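Local atomic coordinates of myosin IE heavy chain (Dictyostelium discoideum, PDB entry 1LKX), a protein that binds actin and hydrolyses ATP with an activity that actin stimulates, and may move membranes relative to actin. Residues A[254-259]-A[366-371]. Residues are numbered along the deposited sequence; the frame is centred on the assembly and turned at random.
Sequences ETLGLK and SKINTI. Unlike the reference sequence in segment 366-371: Ile371 (reference Leu).
Leu256 meets Ile368, and Leu258 meets Lys367, where the short turn that links helix 242-255 to helix 260-276 lies against the last turns of the long helix 342-372 in the myosin motor domain. Helix 342-372 leads into strand 381-386, just ahead of the vanadate-binding Tyr388 and Gly389, but the contact itself lies away from the nucleotide site. No hydrogen bond crosses it, and 273 Å² is buried, both sides summed. Apolar contact comes first: the CD1 methyl of Leu256 meets the extended CG1-CD1 arm of Ile368 obliquely, with Leu256 CD1 4.1 Å from Ile368 CD1. Leu142 of helix 127-147 touches both residues, so the pair continues into a third helix. At the other edge Leu258 and Lys367 run past each other in opposite directions. The lysine chain is bent at chi2 (-66°), chi3 and chi4, which lets its CD, CE and NZ pass along one methyl; Lys367 CD lies 3.4 Å from Leu258 CD2. An alanine in place of Lys367 would probably leave that methyl without its aliphatic cover and take away the side chain that reaches Asp262 on helix 260-276. Among charged groups, Lys259 NZ and Lys367 NZ, 6.8 Å apart, are not in contact. The turn itself is shaped by Gly257, which adopts a left-handed backbone conformation just past the helix end, its N hydrogen-bonded to Glu254 O at 2.8 Å. Side chain also meets backbone: Ile371 turns its CD1 to the same carbonyl as its CG1 (chi2 84°), and each of these two carbons lies 3.3 Å from Leu256 O.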
loop_
_atom_site.group_PDB
_atom_site.type_symbol
_atom_site.label_atom_id
_atom_site.label_comp_id
_atom_site.label_asym_id
_atom_site.label_seq_id
_atom_site.Cartn_x
_atom_site.Cartn_y
_atom_site.Cartn_z
ATOM N N GLU A 254 -19.305 -6.820 -13.447
ATOM C CA GLU A 254 -20.698 -7.219 -13.282
ATOM C C GLU A 254 -20.999 -7.780 -11.906
ATOM O O GLU A 254 -22.057 -7.508 -11.351
ATOM C CB GLU A 254 -21.070 -8.227 -14.360
ATOM C CG GLU A 254 -20.902 -7.651 -15.754
ATOM C CD GLU A 254 -20.849 -8.705 -16.851
ATOM O OE1 GLU A 254 -20.198 -9.755 -16.648
ATOM O OE2 GLU A 254 -21.445 -8.473 -17.922
ATOM N N THR A 255 -20.073 -8.557 -11.356
ATOM C CA THR A 255 -20.258 -9.124 -10.024
ATOM C C THR A 255 -20.420 -7.971 -9.034
ATOM O O THR A 255 -20.997 -8.134 -7.949
ATOM C CB THR A 255 -19.032 -9.995 -9.608
ATOM O OG1 THR A 255 -18.970 -11.162 -10.441
ATOM C CG2 THR A 255 -19.127 -10.427 -8.137
ATOM N N LEU A 256 -19.910 -6.802 -9.426
ATOM C CA LEU A 256 -19.972 -5.602 -8.601
ATOM C C LEU A 256 -21.061 -4.633 -9.042
ATOM O O LEU A 256 -21.161 -3.522 -8.524
ATOM C CB LEU A 256 -18.624 -4.889 -8.611
ATOM C CG LEU A 256 -17.518 -5.588 -7.829
ATOM C CD1 LEU A 256 -16.192 -4.892 -8.064
ATOM C CD2 LEU A 256 -17.871 -5.590 -6.358
ATOM N N GLY A 257 -21.871 -5.054 -10.007
ATOM C CA GLY A 257 -22.953 -4.209 -10.473
ATOM C C GLY A 257 -22.561 -3.045 -11.357
ATOM O O GLY A 257 -22.888 -1.891 -11.074
ATOM N N LEU A 258 -21.849 -3.348 -12.430
ATOM C CA LEU A 258 -21.439 -2.336 -13.385
ATOM C C LEU A 258 -21.780 -2.923 -14.741
ATOM O O LEU A 258 -20.914 -3.447 -15.440
ATOM C CB LEU A 258 -19.941 -2.068 -13.288
ATOM C CG LEU A 258 -19.427 -1.475 -11.975
ATOM C CD1 LEU A 258 -17.929 -1.242 -12.057
ATOM C CD2 LEU A 258 -20.140 -0.179 -11.695
ATOM N N LYS A 259 -23.059 -2.849 -15.096
ATOM C CA LYS A 259 -23.549 -3.385 -16.361
ATOM C C LYS A 259 -22.844 -2.747 -17.546
ATOM O O LYS A 259 -22.136 -1.756 -17.393
ATOM C CB LYS A 259 -25.059 -3.169 -16.474
ATOM C CG LYS A 259 -25.859 -3.765 -15.315
ATOM C CD LYS A 259 -25.670 -2.962 -14.029
ATOM C CE LYS A 259 -26.495 -3.528 -12.872
ATOM N NZ LYS A 259 -26.441 -2.656 -11.651
ATOM N N SER A 366 -15.235 4.384 -4.795
ATOM C CA SER A 366 -16.478 4.734 -4.114
ATOM C C SER A 366 -17.642 4.001 -4.764
ATOM O O SER A 366 -18.592 3.620 -4.094
ATOM C CB SER A 366 -16.716 6.231 -4.185
ATOM O OG SER A 366 -16.654 6.639 -5.534
ATOM N N LYS A 367 -17.562 3.795 -6.071
ATOM C CA LYS A 367 -18.627 3.099 -6.772
ATOM C C LYS A 367 -18.709 1.695 -6.206
ATOM O O LYS A 367 -19.787 1.163 -5.994
ATOM C CB LYS A 367 -18.345 3.050 -8.278
ATOM C CG LYS A 367 -19.598 3.044 -9.145
ATOM C CD LYS A 367 -20.404 1.773 -8.949
ATOM C CE LYS A 367 -21.914 2.033 -9.114
ATOM N NZ LYS A 367 -22.320 2.645 -10.433
ATOM N N ILE A 368 -17.559 1.095 -5.965
ATOM C CA ILE A 368 -17.521 -0.239 -5.392
ATOM C C ILE A 368 -18.035 -0.169 -3.961
ATOM O O ILE A 368 -18.934 -0.916 -3.583
ATOM C CB ILE A 368 -16.094 -0.801 -5.381
ATOM C CG1 ILE A 368 -15.608 -0.996 -6.814
ATOM C CG2 ILE A 368 -16.057 -2.122 -4.648
ATOM C CD1 ILE A 368 -14.211 -1.545 -6.911
ATOM N N ASN A 369 -17.470 0.738 -3.169
ATOM C CA ASN A 369 -17.886 0.907 -1.780
ATOM C C ASN A 369 -19.405 0.989 -1.666
ATOM O O ASN A 369 -19.992 0.620 -0.644
ATOM C CB ASN A 369 -17.269 2.169 -1.189
ATOM C CG ASN A 369 -15.824 1.989 -0.820
ATOM O OD1 ASN A 369 -15.489 1.158 0.022
ATOM N ND2 ASN A 369 -14.956 2.769 -1.443
ATOM N N THR A 370 -20.043 1.479 -2.719
ATOM C CA THR A 370 -21.490 1.593 -2.733
ATOM C C THR A 370 -22.149 0.219 -2.663
ATOM O O THR A 370 -23.095 0.022 -1.901
ATOM C CB THR A 370 -21.964 2.313 -4.000
ATOM O OG1 THR A 370 -21.590 3.685 -3.919
ATOM C CG2 THR A 370 -23.461 2.221 -4.151
ATOM N N ILE A 371 -21.649 -0.723 -3.457
ATOM C CA ILE A 371 -22.201 -2.061 -3.480
ATOM C C ILE A 371 -21.706 -2.921 -2.324
ATOM O O ILE A 371 -22.397 -3.838 -1.887
ATOM C CB ILE A 371 -21.853 -2.782 -4.796
ATOM C CG1 ILE A 371 -22.674 -2.210 -5.948
ATOM C CG2 ILE A 371 -22.136 -4.266 -4.678
ATOM C CD1 ILE A 371 -22.092 -0.963 -6.588
#